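Local coordinates for PE family protein PE8 (Mycobacterium tuberculosis, PDB 5XFS), which promotes survival of mycobacteria inside macrophages by regulating host inflammatory cytokine production and inhibiting late apoptosis, at residues Leu16-Gly27 and Gln75-Gly86. Numbering follows the deposited sequence.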
ATOM      1  N   LEU A  16      53.515  39.962  12.272  1.00 83.31           N
ATOM      2  CA  LEU A  16      52.229  40.016  12.944  1.00 78.70           C
ATOM      3  C   LEU A  16      51.205  40.553  11.966  1.00 81.69           C
ATOM      4  O   LEU A  16      50.358  39.812  11.482  1.00 82.25           O
ATOM      5  CB  LEU A  16      52.297  40.900  14.182  1.00 74.59           C
ATOM      6  CG  LEU A  16      52.451  40.161  15.510  1.00 74.93           C
ATOM      7  CD1 LEU A  16      52.527  41.140  16.666  1.00 73.04           C
ATOM      8  CD2 LEU A  16      51.306  39.187  15.716  1.00 73.70           C
ATOM      9  N   THR A  17      51.289  41.845  11.666  1.00 83.93           N
ATOM     10  CA  THR A  17      50.367  42.461  10.717  1.00 82.85           C
ATOM     11  C   THR A  17      50.194  41.611   9.461  1.00 81.70           C
ATOM     12  O   THR A  17      49.125  41.643   8.840  1.00 83.07           O
ATOM     13  CB  THR A  17      50.851  43.866  10.367  1.00 84.77           C
ATOM     14  OG1 THR A  17      52.282  43.872  10.327  1.00 86.00           O
ATOM     15  CG2 THR A  17      50.369  44.869  11.420  1.00 82.55           C
ATOM     16  N   ALA A  18      51.212  40.838   9.076  1.00 80.12           N
ATOM     17  CA  ALA A  18      51.035  39.877   7.990  1.00 81.19           C
ATOM     18  C   ALA A  18      49.985  38.836   8.355  1.00 78.23           C
ATOM     19  O   ALA A  18      49.031  38.609   7.602  1.00 78.22           O
ATOM     20  CB  ALA A  18      52.363  39.201   7.651  1.00 80.42           C
ATOM     21  N   ALA A  19      50.142  38.194   9.518  1.00 77.91           N
ATOM     22  CA  ALA A  19      49.145  37.228   9.972  1.00 72.86           C
ATOM     23  C   ALA A  19      47.777  37.872  10.153  1.00 71.57           C
ATOM     24  O   ALA A  19      46.749  37.195  10.028  1.00 70.52           O
ATOM     25  CB  ALA A  19      49.599  36.582  11.281  1.00 73.43           C
ATOM     26  N   ALA A  20      47.742  39.171  10.457  1.00 71.22           N
ATOM     27  CA  ALA A  20      46.478  39.895  10.524  1.00 69.78           C
ATOM     28  C   ALA A  20      45.770  39.878   9.179  1.00 73.81           C
ATOM     29  O   ALA A  20      44.624  39.425   9.066  1.00 70.13           O
ATOM     30  CB  ALA A  20      46.722  41.336  10.967  1.00 68.36           C
ATOM     31  N   ALA A  21      46.449  40.377   8.143  1.00 76.06           N
ATOM     32  CA  ALA A  21      45.827  40.508   6.833  1.00 73.14           C
ATOM     33  C   ALA A  21      45.605  39.146   6.184  1.00 73.93           C
ATOM     34  O   ALA A  21      44.569  38.917   5.546  1.00 78.06           O
ATOM     35  CB  ALA A  21      46.683  41.413   5.944  1.00 74.44           C
ATOM     36  N   GLN A  22      46.558  38.223   6.330  1.00 72.32           N
ATOM     37  CA  GLN A  22      46.367  36.894   5.762  1.00 74.41           C
ATOM     38  C   GLN A  22      45.140  36.216   6.359  1.00 69.71           C
ATOM     39  O   GLN A  22      44.384  35.547   5.648  1.00 70.20           O
ATOM     40  CB  GLN A  22      47.622  36.044   5.973  1.00 82.80           C
ATOM     41  CG  GLN A  22      47.353  34.569   6.279  1.00 84.25           C
ATOM     42  CD  GLN A  22      48.630  33.735   6.326  1.00 91.60           C
ATOM     43  OE1 GLN A  22      49.176  33.353   5.287  1.00 98.41           O
ATOM     44  NE2 GLN A  22      49.109  33.450   7.532  1.00 88.95           N
ATOM     45  N   LEU A  23      44.907  36.398   7.658  1.00 66.37           N
ATOM     46  CA  LEU A  23      43.752  35.779   8.290  1.00 61.11           C
ATOM     47  C   LEU A  23      42.458  36.547   8.062  1.00 60.37           C
ATOM     48  O   LEU A  23      41.377  36.030   8.376  1.00 58.48           O
ATOM     49  CB  LEU A  23      44.012  35.616   9.787  1.00 62.10           C
ATOM     50  CG  LEU A  23      44.871  34.378  10.032  1.00 64.07           C
ATOM     51  CD1 LEU A  23      45.177  34.191  11.484  1.00 60.51           C
ATOM     52  CD2 LEU A  23      44.145  33.162   9.459  1.00 63.87           C
ATOM     53  N   GLY A  24      42.534  37.767   7.543  1.00 62.40           N
ATOM     54  CA  GLY A  24      41.330  38.508   7.239  1.00 62.90           C
ATOM     55  C   GLY A  24      40.794  38.120   5.882  1.00 63.98           C
ATOM     56  O   GLY A  24      39.580  38.119   5.656  1.00 63.67           O
ATOM     57  N   THR A  25      41.714  37.784   4.972  1.00 65.82           N
ATOM     58  CA  THR A  25      41.364  37.282   3.650  1.00 69.35           C
ATOM     59  C   THR A  25      40.895  35.828   3.693  1.00 70.11           C
ATOM     60  O   THR A  25      40.282  35.346   2.731  1.00 76.31           O
ATOM     61  CB  THR A  25      42.562  37.448   2.694  1.00 75.41           C
ATOM     62  OG1 THR A  25      42.101  37.492   1.341  1.00 82.47           O
ATOM     63  CG2 THR A  25      43.553  36.308   2.822  1.00 74.86           C
ATOM     64  N   ILE A  26      41.161  35.128   4.793  1.00 69.70           N
ATOM     65  CA  ILE A  26      40.616  33.794   4.983  1.00 63.54           C
ATOM     66  C   ILE A  26      39.209  33.884   5.557  1.00 58.70           C
ATOM     67  O   ILE A  26      38.361  33.016   5.297  1.00 56.61           O
ATOM     68  CB  ILE A  26      41.564  32.988   5.887  1.00 61.01           C
ATOM     69  CG1 ILE A  26      42.876  32.698   5.155  1.00 64.04           C
ATOM     70  CG2 ILE A  26      40.916  31.698   6.344  1.00 56.98           C
ATOM     71  CD1 ILE A  26      42.677  31.910   3.858  1.00 68.44           C
ATOM     72  N   GLY A  27      38.937  34.934   6.336  1.00 57.62           N
ATOM     73  CA  GLY A  27      37.604  35.126   6.869  1.00 58.75           C
ATOM     74  C   GLY A  27      36.652  35.703   5.852  1.00 60.37           C
ATOM     75  O   GLY A  27      35.454  35.404   5.884  1.00 61.88           O
ATOM     76  N   GLN A  75      31.680  34.668  12.925  1.00 48.43           N
ATOM     77  CA  GLN A  75      32.517  35.588  12.163  1.00 49.16           C
ATOM     78  C   GLN A  75      32.782  36.891  12.893  1.00 52.27           C
ATOM     79  O   GLN A  75      33.851  37.468  12.762  1.00 56.24           O
ATOM     80  CB  GLN A  75      31.918  35.852  10.790  1.00 52.47           C
ATOM     81  CG  GLN A  75      31.969  34.653   9.870  1.00 48.99           C
ATOM     82  CD  GLN A  75      33.375  34.318   9.449  1.00 49.18           C
ATOM     83  OE1 GLN A  75      34.074  35.147   8.889  1.00 47.88           O
ATOM     84  NE2 GLN A  75      33.793  33.096   9.712  1.00 51.37           N
ATOM     85  N   ALA A  76      31.803  37.369  13.646  1.00 59.61           N
ATOM     86  CA  ALA A  76      31.992  38.593  14.420  1.00 51.34           C
ATOM     87  C   ALA A  76      33.156  38.451  15.385  1.00 50.54           C
ATOM     88  O   ALA A  76      33.944  39.387  15.565  1.00 61.25           O
ATOM     89  CB  ALA A  76      30.712  38.942  15.173  1.00 53.03           C
ATOM     90  N   MET A  77      33.290  37.278  16.001  1.00 55.54           N
ATOM     91  CA  MET A  77      34.358  37.048  16.964  1.00 55.89           C
ATOM     92  C   MET A  77      35.680  36.737  16.279  1.00 48.34           C
ATOM     93  O   MET A  77      36.741  37.042  16.827  1.00 48.55           O
ATOM     94  CB  MET A  77      33.944  35.937  17.926  1.00 56.44           C
ATOM     95  CG  MET A  77      35.048  35.054  18.440  1.00 55.89           C
ATOM     96  SD  MET A  77      34.424  34.039  19.793  1.00 62.99           S
ATOM     97  CE  MET A  77      33.974  35.300  20.995  1.00 65.09           C
ATOM     98  N   HIS A  78      35.643  36.160  15.081  1.00 47.71           N
ATOM     99  CA  HIS A  78      36.834  36.165  14.238  1.00 52.39           C
ATOM    100  C   HIS A  78      37.256  37.592  13.885  1.00 55.47           C
ATOM    101  O   HIS A  78      38.455  37.908  13.860  1.00 53.41           O
ATOM    102  CB  HIS A  78      36.582  35.345  12.977  1.00 49.23           C
ATOM    103  CG  HIS A  78      37.472  35.721  11.835  1.00 48.36           C
ATOM    104  ND1 HIS A  78      38.750  35.224  11.692  1.00 48.76           N
ATOM    105  CD2 HIS A  78      37.262  36.531  10.770  1.00 50.49           C
ATOM    106  CE1 HIS A  78      39.290  35.715  10.591  1.00 51.09           C
ATOM    107  NE2 HIS A  78      38.409  36.513  10.014  1.00 52.15           N
ATOM    108  N   ASP A  79      36.280  38.471  13.622  1.00 54.02           N
ATOM    109  CA  ASP A  79      36.592  39.859  13.306  1.00 51.46           C
ATOM    110  C   ASP A  79      37.292  40.555  14.463  1.00 55.25           C
ATOM    111  O   ASP A  79      38.093  41.476  14.235  1.00 54.80           O
ATOM    112  CB  ASP A  79      35.318  40.613  12.927  1.00 53.71           C
ATOM    113  CG  ASP A  79      34.910  40.398  11.467  1.00 55.38           C
ATOM    114  OD1 ASP A  79      35.742  39.886  10.677  1.00 55.33           O
ATOM    115  OD2 ASP A  79      33.753  40.739  11.119  1.00 57.22           O
ATOM    116  N   MET A  80      37.011  40.132  15.706  1.00 54.15           N
ATOM    117  CA  MET A  80      37.694  40.727  16.852  1.00 55.15           C
ATOM    118  C   MET A  80      39.126  40.259  16.943  1.00 49.99           C
ATOM    119  O   MET A  80      40.009  41.029  17.334  1.00 50.34           O
ATOM    120  CB  MET A  80      36.998  40.386  18.161  1.00 50.56           C
ATOM    121  CG  MET A  80      35.943  41.331  18.588  1.00 51.76           C
ATOM    122  SD  MET A  80      34.910  40.358  19.651  1.00 57.70           S
ATOM    123  CE  MET A  80      34.054  41.585  20.593  1.00 55.34           C
ATOM    124  N   PHE A  81      39.366  38.991  16.638  1.00 48.88           N
ATOM    125  CA  PHE A  81      40.708  38.473  16.832  1.00 48.46           C
ATOM    126  C   PHE A  81      41.650  39.004  15.771  1.00 48.25           C
ATOM    127  O   PHE A  81      42.835  39.220  16.043  1.00 48.20           O
ATOM    128  CB  PHE A  81      40.697  36.947  16.842  1.00 46.83           C
ATOM    129  CG  PHE A  81      42.059  36.345  16.758  1.00 46.43           C
ATOM    130  CD1 PHE A  81      42.948  36.457  17.804  1.00 47.30           C
ATOM    131  CD2 PHE A  81      42.467  35.681  15.622  1.00 47.24           C
ATOM    132  CE1 PHE A  81      44.225  35.912  17.717  1.00 47.40           C
ATOM    133  CE2 PHE A  81      43.744  35.135  15.538  1.00 48.35           C
ATOM    134  CZ  PHE A  81      44.615  35.249  16.586  1.00 48.42           C
ATOM    135  N   VAL A  82      41.130  39.256  14.573  1.00 52.15           N
ATOM    136  CA  VAL A  82      41.960  39.807  13.511  1.00 50.98           C
ATOM    137  C   VAL A  82      42.241  41.275  13.777  1.00 52.72           C
ATOM    138  O   VAL A  82      43.332  41.776  13.485  1.00 54.38           O
ATOM    139  CB  VAL A  82      41.280  39.583  12.153  1.00 52.63           C
ATOM    140  CG1 VAL A  82      41.709  40.639  11.156  1.00 55.80           C
ATOM    141  CG2 VAL A  82      41.623  38.195  11.649  1.00 52.39           C
ATOM    142  N   ASN A  83      41.267  41.983  14.357  1.00 53.06           N
ATOM    143  CA  ASN A  83      41.508  43.346  14.824  1.00 55.05           C
ATOM    144  C   ASN A  83      42.532  43.361  15.947  1.00 52.22           C
ATOM    145  O   ASN A  83      43.557  44.044  15.867  1.00 52.73           O
ATOM    146  CB  ASN A  83      40.202  43.971  15.299  1.00 58.21           C
ATOM    147  CG  ASN A  83      40.431  45.242  16.052  1.00 59.17           C
ATOM    148  OD1 ASN A  83      41.108  46.141  15.560  1.00 59.63           O
ATOM    149  ND2 ASN A  83      39.865  45.340  17.237  1.00 60.38           N
ATOM    150  N   THR A  84      42.268  42.581  16.983  1.00 54.18           N
ATOM    151  CA  THR A  84      43.135  42.531  18.146  1.00 53.25           C
ATOM    152  C   THR A  84      44.543  42.059  17.824  1.00 49.91           C
ATOM    153  O   THR A  84      45.502  42.583  18.358  1.00 58.24           O
ATOM    154  CB  THR A  84      42.531  41.627  19.230  1.00 54.01           C
ATOM    155  OG1 THR A  84      41.579  42.372  19.991  1.00 57.80           O
ATOM    156  CG2 THR A  84      43.601  41.101  20.158  1.00 48.75           C
ATOM    157  N   LEU A  85      44.670  41.079  16.950  1.00 49.89           N
ATOM    158  CA  LEU A  85      45.987  40.616  16.563  1.00 52.23           C
ATOM    159  C   LEU A  85      46.673  41.734  15.795  1.00 54.56           C
ATOM    160  O   LEU A  85      47.858  41.982  15.955  1.00 56.03           O
ATOM    161  CB  LEU A  85      45.868  39.374  15.691  1.00 54.77           C
ATOM    162  CG  LEU A  85      47.147  38.834  15.065  1.00 54.64           C
ATOM    163  CD1 LEU A  85      47.795  37.827  15.992  1.00 54.30           C
ATOM    164  CD2 LEU A  85      46.830  38.193  13.729  1.00 54.65           C
ATOM    165  N   GLY A  86      45.900  42.394  14.946  1.00 54.93           N
ATOM    166  CA  GLY A  86      46.352  43.502  14.129  1.00 58.41           C
ATOM    167  C   GLY A  86      46.778  44.710  14.928  1.00 64.86           C
ATOM    168  O   GLY A  86      47.720  45.406  14.569  1.00 70.63           O
TER
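Leu85 drives its isobutyl end into the helix of Leu16-Gly27, and the packing is densest around it. Its CG stands anti to the backbone N (chi1 173°), which carries CG toward the other helix; from there the two methyls part: CD2 lies over the backbone where Ala19 joins Ala20, 3.5 Å from Ala20 N, while CD1 meets Leu16 CD2 at 3.8 Å, the two leucine chains crossing at a slant. Ala19 CB touches Leu85 CD2 from the flank. Beside it Gly86, with no side chain of its own, takes the methyl of Ala20 against its backbone, CB to CA 3.9 Å, and here the two backbones come nearest.

One turn earlier in its helix, Val82 spreads its branches over the Leu16-Gly27 helix: CG1 faces Ala20 O, and CG2 packs against Leu23 CB at 4.0 Å. A further turn back, His78 brings in its imidazole, which meets Leu23 O edge-on, in the ring plane, with CE1 3.1 Å from that oxygen. His78 NE2 lies 3.5 Å from Gly27 CA. On its other nitrogen, ND1, the ring is hydrogen-bonded to an aromatic side chain of another protein chain, which probably fixes its rotation.

The grip is looser along the margins. Thr17, on the solvent side, offers only CG2, 4.1 Å from Gly86 O, and on the buried flank Leu23 CD1 just brushes the edge of the Phe81 ring. Leu16 and Leu23 also pack on the other protein.

The axes of Leu16-Gly27 and Gln75-Gly86 approach to 8.6 Å at 160°; the helices they belong to, 13-36 and 51-87, form the antiparallel helical hairpin of the PE domain, the N-terminal part of PE8.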